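Local structure of 2-dehydropantoate 2-reductase (Enterococcus faecium, 3WFI) at residues K79-E84 with L271-Y276; K85-I90 with D111-F116; N191-G196 with T220-F225. The protein is a D-mandelate dehydrogenase of the ketopantoate reductase family, an NAD-dependent oxidoreductase that interconverts 2-hydroxy acids and 2-oxo acids. All blocks are in the same frame, centred on the assembly; numbering follows the deposited sequence.

Contact 1 of 3, residues K79-E84 with L271-Y276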
loop_
_atom_site.group_PDB
_atom_site.type_symbol
_atom_site.label_atom_id
_atom_site.label_comp_id
_atom_site.label_asym_id
_atom_site.label_seq_id
_atom_site.Cartn_x
_atom_site.Cartn_y
_atom_site.Cartn_z
ATOM N N LYS B 79 21.317 16.290 5.823
ATOM C CA LYS B 79 20.323 15.295 5.399
ATOM C C LYS B 79 18.893 15.800 5.582
ATOM O O LYS B 79 18.614 16.620 6.460
ATOM C CB LYS B 79 20.511 13.978 6.162
ATOM C CG LYS B 79 21.790 13.253 5.791
ATOM C CD LYS B 79 22.123 12.129 6.778
ATOM C CE LYS B 79 22.627 10.896 6.054
ATOM N NZ LYS B 79 22.758 9.702 6.933
ATOM N N ALA B 80 17.993 15.297 4.739
ATOM C CA ALA B 80 16.579 15.694 4.753
ATOM C C ALA B 80 15.997 15.703 6.167
ATOM O O ALA B 80 15.369 16.678 6.578
ATOM C CB ALA B 80 15.760 14.768 3.860
ATOM N N MET B 81 16.246 14.631 6.915
ATOM C CA MET B 81 15.637 14.455 8.239
ATOM C C MET B 81 16.163 15.452 9.283
ATOM O O MET B 81 15.539 15.642 10.329
ATOM C CB MET B 81 15.795 12.998 8.732
ATOM C CG MET B 81 14.943 11.984 7.957
ATOM S SD MET B 81 15.086 10.231 8.395
ATOM C CE MET B 81 14.338 10.224 10.020
ATOM N N GLN B 82 17.284 16.109 8.984
ATOM C CA GLN B 82 17.856 17.107 9.885
ATOM C C GLN B 82 17.726 18.558 9.368
ATOM O O GLN B 82 18.088 19.488 10.072
ATOM C CB GLN B 82 19.317 16.758 10.138
ATOM C CG GLN B 82 19.529 15.406 10.812
ATOM C CD GLN B 82 20.965 14.922 10.730
ATOM O OE1 GLN B 82 21.624 15.056 9.692
ATOM N NE2 GLN B 82 21.465 14.358 11.830
ATOM N N LEU B 83 17.168 18.746 8.170
ATOM C CA LEU B 83 17.174 20.053 7.491
ATOM C C LEU B 83 16.337 21.117 8.193
ATOM O O LEU B 83 16.779 22.250 8.356
ATOM C CB LEU B 83 16.686 19.923 6.034
ATOM C CG LEU B 83 16.546 21.243 5.245
ATOM C CD1 LEU B 83 17.886 21.955 5.100
ATOM C CD2 LEU B 83 15.921 21.000 3.877
ATOM N N GLU B 84 15.112 20.771 8.583
ATOM C CA GLU B 84 14.232 21.770 9.168
ATOM C C GLU B 84 14.779 22.234 10.508
ATOM O O GLU B 84 14.750 23.422 10.811
ATOM C CB GLU B 84 12.798 21.254 9.295
ATOM C CG GLU B 84 11.859 22.282 9.905
ATOM C CD GLU B 84 10.431 22.094 9.462
ATOM O OE1 GLU B 84 9.727 23.109 9.272
ATOM O OE2 GLU B 84 10.026 20.926 9.286
ATOM N N LEU B 271 14.623 4.274 11.070
ATOM C CA LEU B 271 13.566 5.001 10.390
ATOM C C LEU B 271 13.979 5.346 8.961
ATOM O O LEU B 271 15.155 5.629 8.688
ATOM C CB LEU B 271 13.206 6.283 11.152
ATOM C CG LEU B 271 12.466 6.067 12.469
ATOM C CD1 LEU B 271 12.421 7.353 13.291
ATOM C CD2 LEU B 271 11.046 5.558 12.229
ATOM N N THR B 272 13.007 5.325 8.059
ATOM C CA THR B 272 13.240 5.638 6.663
ATOM C C THR B 272 13.041 7.123 6.373
ATOM O O THR B 272 12.481 7.859 7.174
ATOM C CB THR B 272 12.292 4.825 5.745
ATOM O OG1 THR B 272 10.947 5.299 5.898
ATOM C CG2 THR B 272 12.354 3.319 6.074
ATOM N N GLU B 273 13.509 7.533 5.200
ATOM C CA GLU B 273 13.303 8.875 4.679
ATOM C C GLU B 273 12.000 9.007 3.896
ATOM O O GLU B 273 11.853 9.949 3.122
ATOM C CB GLU B 273 14.431 9.240 3.730
ATOM C CG GLU B 273 15.768 9.333 4.404
ATOM C CD GLU B 273 16.793 9.957 3.482
ATOM O OE1 GLU B 273 16.791 9.587 2.283
ATOM O OE2 GLU B 273 17.540 10.832 3.953
ATOM N N ILE B 274 11.049 8.100 4.124
ATOM C CA ILE B 274 9.816 8.069 3.331
ATOM C C ILE B 274 9.076 9.428 3.328
ATOM O O ILE B 274 8.532 9.840 2.290
ATOM C CB ILE B 274 8.898 6.899 3.764
ATOM C CG1 ILE B 274 7.759 6.684 2.768
ATOM C CG2 ILE B 274 8.345 7.122 5.157
ATOM C CD1 ILE B 274 8.179 6.105 1.440
ATOM N N ASP B 275 9.091 10.145 4.450
ATOM C CA ASP B 275 8.377 11.433 4.518
ATOM C C ASP B 275 8.994 12.501 3.615
ATOM O O ASP B 275 8.333 13.497 3.313
ATOM C CB ASP B 275 8.276 11.969 5.948
ATOM C CG ASP B 275 7.402 11.123 6.834
ATOM O OD1 ASP B 275 6.353 10.607 6.369
ATOM O OD2 ASP B 275 7.744 10.973 8.021
ATOM N N TYR B 276 10.243 12.286 3.183
ATOM C CA TYR B 276 10.957 13.227 2.327
ATOM C C TYR B 276 11.000 12.775 0.882
ATOM O O TYR B 276 11.563 13.469 0.030
ATOM C CB TYR B 276 12.370 13.456 2.874
ATOM C CG TYR B 276 12.262 13.968 4.275
ATOM C CD1 TYR B 276 12.057 15.314 4.520
ATOM C CD2 TYR B 276 12.247 13.094 5.354
ATOM C CE1 TYR B 276 11.900 15.787 5.809
ATOM C CE2 TYR B 276 12.085 13.555 6.652
ATOM C CZ TYR B 276 11.905 14.904 6.868
ATOM O OH TYR B 276 11.743 15.378 8.155
HETATM O O HOH W 1 17.656 11.971 6.348
HETATM O O HOH W 2 11.045 18.297 8.433
#
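A80 and M81 open the first turn of helix 80-90 in the Rossmann-type coenzyme domain and meet Y276 of the C-terminal helical domain, so the contact spans the interdomain cleft where NAD(+) binds. The backbone of this turn lies over one face of the Y276 ring, with A80 C 4.1 Å above the plane over the ring centre and M81 N displaced toward the rim. A80 CB sits at the root of the ring, 3.6 Å from Y276 CG. M81 runs at about a right angle to the tyrosine side chain, and its CG reaches Y276 CE2 at 3.5 Å. With CG beside its own backbone N (chi1 -70°), M81 passes the ring and carries SD to T272 O at 3.7 Å and beside E273 CG, while CE touches L271 CB. T272, behind them, is tied through OG1 to E306. K79, Q82 and E273 are NAD(+)-binding residues, and here, without coenzyme, two waters bridge the domains. One accepts from M81 N and donates to E273 OE2 at 2.7 Å. The other lies in the ring plane at the tyrosine edge, 3.0 Å from Y276 OH, and donates to E84 OE2 at 2.9 Å.

Contact 2 of 3, residues K85-I90 with D111-F116; sequences KMLQDI and DIIEKF
L87 is the bump of helix 80-90 that fits the hollow formed by I112, I113 and F116. Its CB rests on the F116 ring as a CH-pi contact, 3.6 Å from the ring centroid and 13° off the normal, almost exactly over the centre of the face. Beyond CB the side chain continues past the ring: CG lies beside the backbone N (chi1 -70°), which carries CD1 past the CD2-CE2 rim, 3.8 Å from F116 CD2, and in between the two isoleucines. There CD1 is 3.9 Å from I112 CG2 and 4.0 Å from I113 CG1, one methyl held by two branches and an aromatic rim. The two helices belong to the Rossmann-type domain, where helix 80-90 follows strand 71-76 and helix 109-113 follows the neighbouring parallel strand 98-102; I90 and I113 both reach down to strand 71-76, so the hollow lies above the sheet. F116, just past the short helix, is itself a bump in the other direction. It reaches back against L87 and Q88 on the side turned away from the sheet and crosses both side chains obliquely. Its CE1 comes within 3.7 Å of L87 O, and its CZ meets the aliphatic part of Q88, 3.9 Å from CG. The Q88 chain is extended beyond CG, and its amide plane stands 56° from the ring. I112 O and I113 O lie at the edge of the F116 ring, in its plane.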
loop_
_atom_site.group_PDB
_atom_site.type_symbol
_atom_site.label_atom_id
_atom_site.label_comp_id
_atom_site.label_asym_id
_atom_site.label_seq_id
_atom_site.Cartn_x
_atom_site.Cartn_y
_atom_site.Cartn_z
ATOM N N LYS B 85 15.302 21.301 11.291
ATOM C CA LYS B 85 15.950 21.629 12.556
ATOM C C LYS B 85 17.193 22.532 12.375
ATOM O O LYS B 85 17.364 23.502 13.116
ATOM C CB LYS B 85 16.312 20.332 13.289
ATOM C CG LYS B 85 17.040 20.520 14.603
ATOM C CD LYS B 85 16.266 21.453 15.494
ATOM C CE LYS B 85 16.827 21.498 16.896
ATOM N NZ LYS B 85 15.842 22.148 17.800
ATOM N N MET B 86 18.050 22.205 11.405
ATOM C CA MET B 86 19.207 23.040 11.077
ATOM C C MET B 86 18.748 24.471 10.767
ATOM O O MET B 86 19.246 25.439 11.350
ATOM C CB MET B 86 19.987 22.454 9.894
ATOM C CG MET B 86 21.110 23.336 9.344
ATOM S SD MET B 86 22.434 23.662 10.532
ATOM C CE MET B 86 23.403 22.166 10.347
ATOM N N LEU B 87 17.777 24.604 9.881
ATOM C CA LEU B 87 17.255 25.926 9.515
ATOM C C LEU B 87 16.692 26.668 10.713
ATOM O O LEU B 87 16.976 27.853 10.883
ATOM C CB LEU B 87 16.196 25.813 8.416
ATOM C CG LEU B 87 16.786 25.405 7.058
ATOM C CD1 LEU B 87 15.675 25.041 6.083
ATOM C CD2 LEU B 87 17.659 26.507 6.495
ATOM N N GLN B 88 15.912 25.970 11.543
ATOM C CA GLN B 88 15.372 26.551 12.768
ATOM C C GLN B 88 16.502 27.073 13.641
ATOM O O GLN B 88 16.438 28.184 14.138
ATOM C CB GLN B 88 14.541 25.519 13.565
ATOM C CG GLN B 88 13.129 25.299 13.024
ATOM C CD GLN B 88 12.413 24.097 13.654
ATOM O OE1 GLN B 88 12.972 23.381 14.489
ATOM N NE2 GLN B 88 11.175 23.862 13.229
ATOM N N ASP B 89 17.534 26.256 13.818
ATOM C CA ASP B 89 18.689 26.641 14.625
ATOM C C ASP B 89 19.501 27.813 14.069
ATOM O O ASP B 89 20.067 28.572 14.842
ATOM C CB ASP B 89 19.628 25.451 14.818
ATOM C CG ASP B 89 19.099 24.447 15.826
ATOM O OD1 ASP B 89 18.201 24.804 16.611
ATOM O OD2 ASP B 89 19.585 23.301 15.827
ATOM N N ILE B 90 19.599 27.949 12.753
ATOM C CA ILE B 90 20.473 28.975 12.170
ATOM C C ILE B 90 19.732 30.204 11.649
ATOM O O ILE B 90 20.362 31.078 11.037
ATOM C CB ILE B 90 21.375 28.401 11.052
ATOM C CG1 ILE B 90 20.575 28.078 9.782
ATOM C CG2 ILE B 90 22.127 27.178 11.556
ATOM C CD1 ILE B 90 21.425 27.600 8.621
ATOM N N ASP B 111 10.335 23.333 0.016
ATOM C CA ASP B 111 9.151 23.695 0.813
ATOM C C ASP B 111 9.518 23.953 2.281
ATOM O O ASP B 111 8.948 24.819 2.915
ATOM C CB ASP B 111 8.066 22.626 0.686
ATOM C CG ASP B 111 7.644 22.406 -0.767
ATOM O OD1 ASP B 111 7.814 23.331 -1.600
ATOM O OD2 ASP B 111 7.186 21.299 -1.093
ATOM N N ILE B 112 10.465 23.197 2.818
ATOM C CA ILE B 112 11.013 23.484 4.154
ATOM C C ILE B 112 11.795 24.803 4.113
ATOM O O ILE B 112 11.545 25.703 4.910
ATOM C CB ILE B 112 11.926 22.337 4.632
ATOM C CG1 ILE B 112 11.112 21.049 4.821
ATOM C CG2 ILE B 112 12.609 22.699 5.934
ATOM C CD1 ILE B 112 11.939 19.776 4.815
ATOM N N ILE B 113 12.702 24.931 3.146
ATOM C CA ILE B 113 13.553 26.122 3.029
ATOM C C ILE B 113 12.707 27.400 2.855
ATOM O O ILE B 113 13.001 28.443 3.462
ATOM C CB ILE B 113 14.565 25.980 1.868
ATOM C CG1 ILE B 113 15.493 24.774 2.110
ATOM C CG2 ILE B 113 15.400 27.247 1.726
ATOM C CD1 ILE B 113 16.246 24.307 0.893
ATOM N N GLU B 114 11.636 27.303 2.064
ATOM C CA GLU B 114 10.717 28.436 1.837
ATOM C C GLU B 114 10.133 29.054 3.109
ATOM O O GLU B 114 9.743 30.225 3.117
ATOM C CB GLU B 114 9.564 28.024 0.912
ATOM C CG GLU B 114 8.735 29.200 0.417
ATOM C CD GLU B 114 7.607 28.779 -0.502
ATOM O OE1 GLU B 114 6.989 27.729 -0.237
ATOM O OE2 GLU B 114 7.346 29.505 -1.486
ATOM N N LYS B 115 10.058 28.278 4.181
ATOM C CA LYS B 115 9.591 28.807 5.467
ATOM C C LYS B 115 10.531 29.881 6.014
ATOM O O LYS B 115 10.122 30.686 6.862
ATOM C CB LYS B 115 9.422 27.671 6.488
ATOM C CG LYS B 115 8.276 26.725 6.146
ATOM C CD LYS B 115 8.319 25.385 6.880
ATOM C CE LYS B 115 7.236 24.423 6.387
ATOM N NZ LYS B 115 7.358 23.067 7.003
ATOM N N PHE B 116 11.771 29.902 5.513
ATOM C CA PHE B 116 12.849 30.753 6.055
ATOM C C PHE B 116 13.364 31.807 5.090
ATOM O O PHE B 116 13.830 32.855 5.522
ATOM C CB PHE B 116 14.019 29.864 6.508
ATOM C CG PHE B 116 13.632 28.865 7.556
ATOM C CD1 PHE B 116 13.775 29.159 8.899
ATOM C CD2 PHE B 116 13.107 27.634 7.198
ATOM C CE1 PHE B 116 13.415 28.232 9.874
ATOM C CE2 PHE B 116 12.745 26.702 8.164
ATOM C CZ PHE B 116 12.894 27.008 9.506
#

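Contact 3 of 3, residues N191-G196 with T220-F225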
loop_
_atom_site.group_PDB
_atom_site.type_symbol
_atom_site.label_atom_id
_atom_site.label_comp_id
_atom_site.label_asym_id
_atom_site.label_seq_id
_atom_site.Cartn_x
_atom_site.Cartn_y
_atom_site.Cartn_z
ATOM N N ASN B 191 13.407 7.065 -6.497
ATOM C CA ASN B 191 13.451 6.930 -5.039
ATOM C C ASN B 191 12.060 6.717 -4.440
ATOM O O ASN B 191 11.931 6.095 -3.391
ATOM C CB ASN B 191 14.119 8.130 -4.385
ATOM C CG ASN B 191 15.600 8.214 -4.702
ATOM O OD1 ASN B 191 16.245 7.213 -5.040
ATOM N ND2 ASN B 191 16.136 9.415 -4.634
ATOM N N GLY B 192 11.037 7.209 -5.134
ATOM C CA GLY B 192 9.658 7.040 -4.714
ATOM C C GLY B 192 8.971 5.766 -5.176
ATOM O O GLY B 192 7.794 5.560 -4.872
ATOM N N THR B 193 9.693 4.910 -5.907
ATOM C CA THR B 193 9.149 3.652 -6.396
ATOM C C THR B 193 9.929 2.464 -5.861
ATOM O O THR B 193 9.370 1.634 -5.165
ATOM C CB THR B 193 9.086 3.599 -7.935
ATOM O OG1 THR B 193 10.356 3.954 -8.504
ATOM C CG2 THR B 193 8.033 4.556 -8.441
ATOM N N MET B 194 11.220 2.392 -6.181
ATOM C CA MET B 194 12.028 1.232 -5.813
ATOM C C MET B 194 12.111 1.054 -4.303
ATOM O O MET B 194 11.914 -0.056 -3.795
ATOM C CB MET B 194 13.448 1.361 -6.398
ATOM C CG MET B 194 13.518 1.368 -7.914
ATOM S SD MET B 194 12.776 -0.089 -8.704
ATOM C CE MET B 194 11.228 0.620 -9.291
ATOM N N ASN B 195 12.364 2.152 -3.594
ATOM C CA ASN B 195 12.562 2.120 -2.147
ATOM C C ASN B 195 11.355 1.567 -1.377
ATOM O O ASN B 195 11.465 0.540 -0.705
ATOM C CB ASN B 195 12.918 3.506 -1.619
ATOM C CG ASN B 195 14.399 3.824 -1.752
ATOM O OD1 ASN B 195 15.265 2.983 -1.446
ATOM N ND2 ASN B 195 14.700 5.036 -2.197
ATOM N N GLY B 196 10.225 2.271 -1.447
ATOM C CA GLY B 196 9.008 1.857 -0.741
ATOM C C GLY B 196 8.481 0.489 -1.115
ATOM O O GLY B 196 8.135 -0.307 -0.228
ATOM N N THR B 220 1.715 4.379 -11.847
ATOM C CA THR B 220 0.770 5.177 -11.082
ATOM C C THR B 220 1.509 6.189 -10.210
ATOM O O THR B 220 1.117 7.363 -10.143
ATOM C CB THR B 220 -0.142 4.278 -10.213
ATOM O OG1 THR B 220 -0.822 3.338 -11.048
ATOM C CG2 THR B 220 -1.179 5.090 -9.470
ATOM N N ILE B 221 2.560 5.743 -9.532
ATOM C CA ILE B 221 3.330 6.634 -8.660
ATOM C C ILE B 221 4.004 7.747 -9.464
ATOM O O ILE B 221 3.943 8.924 -9.083
ATOM C CB ILE B 221 4.362 5.863 -7.806
ATOM C CG1 ILE B 221 3.645 5.024 -6.764
ATOM C CG2 ILE B 221 5.331 6.826 -7.112
ATOM C CD1 ILE B 221 4.480 3.870 -6.224
ATOM N N VAL B 222 4.620 7.393 -10.589
ATOM C CA VAL B 222 5.318 8.388 -11.405
ATOM C C VAL B 222 4.333 9.451 -11.911
ATOM O O VAL B 222 4.659 10.635 -11.966
ATOM C CB VAL B 222 6.076 7.734 -12.576
ATOM C CG1 VAL B 222 6.580 8.781 -13.550
ATOM C CG2 VAL B 222 7.239 6.909 -12.058
ATOM N N ASN B 223 3.112 9.034 -12.239
ATOM C CA ASN B 223 2.100 9.999 -12.666
ATOM C C ASN B 223 1.715 10.978 -11.586
ATOM O O ASN B 223 1.456 12.141 -11.867
ATOM C CB ASN B 223 0.875 9.298 -13.243
ATOM C CG ASN B 223 1.006 9.092 -14.718
ATOM O OD1 ASN B 223 0.855 10.032 -15.495
ATOM N ND2 ASN B 223 1.279 7.872 -15.121
ATOM N N GLU B 224 1.705 10.522 -10.339
ATOM C CA GLU B 224 1.461 11.416 -9.214
ATOM C C GLU B 224 2.597 12.441 -9.078
ATOM O O GLU B 224 2.343 13.642 -8.968
ATOM C CB GLU B 224 1.272 10.625 -7.905
ATOM C CG GLU B 224 0.033 9.746 -7.903
ATOM C CD GLU B 224 -0.223 9.035 -6.587
ATOM O OE1 GLU B 224 0.573 9.203 -5.639
ATOM O OE2 GLU B 224 -1.212 8.271 -6.521
ATOM N N PHE B 225 3.838 11.972 -9.089
ATOM C CA PHE B 225 5.011 12.869 -9.107
ATOM C C PHE B 225 4.904 13.906 -10.240
ATOM O O PHE B 225 5.152 15.100 -10.040
ATOM C CB PHE B 225 6.311 12.059 -9.285
ATOM C CG PHE B 225 6.887 11.505 -8.002
ATOM C CD1 PHE B 225 6.266 10.468 -7.321
ATOM C CD2 PHE B 225 8.101 12.003 -7.493
ATOM C CE1 PHE B 225 6.818 9.940 -6.157
ATOM C CE2 PHE B 225 8.654 11.484 -6.332
ATOM C CZ PHE B 225 8.015 10.444 -5.671
#
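This is a small, buried van der Waals contact in the C-terminal domain, between the turn joining helix 180-191 to helix 194-201 and the middle of helix 214-231. G192, with no side chain, lets the chain come close: its CA is 3.9 Å from F225 CZ, on a line oblique to the ring. I221 supplies the main bump from the other side. Its CG2, set anti to the backbone N and beside the carbonyl carbon by chi1 of -70°, lies 3.6 Å from G192 O and 3.8 Å from T193 CG2. The T193 and I221 side chains slide past each other in opposite directions, and the threonine methyl also reaches V222 CG2, more loosely, at 4.4 Å. While CG2 faces the long helix, T193 OG1 turns back to its own chain, to C189 O, with V190 O also near as a second, shared acceptor, so the polar end is satisfied by the preceding helix. Across the turn, N195 ND2 donates to a lone pair of N191 O at 3.2 Å, in the carbonyl plane. Helix 238-246 packs beside the T193 and V222 side, where T193 meets C245 and V222 meets V241 and I242. Helix 278-288 borders I221 and F225 through N278, and helix 293-308 flanks the same two residues through Y294 and C295.

Overall arrangement
Contacts 1 and 2 share helix 80-90 and touch, their centres about 13 Å apart: E84 OE1 pairs with K115 NZ at 3.3 Å, and Y276 and E84 both pack on I112. Contact 1 therefore joins the C-terminal domain to the same helix pair that contact 2 holds together within the Rossmann-type domain. It alone contains NAD(+)-binding residues, K79, Q82 and E273, with N105 about 9 Å from E273 between side chains. Contact 3 lies within the C-terminal domain, its centre about 17 Å from that of contact 1 and about 26 Å from that of contact 2, and touches neither. Along the chain, contacts 2 and 3 follow one another inside the long loop that contact 1 closes.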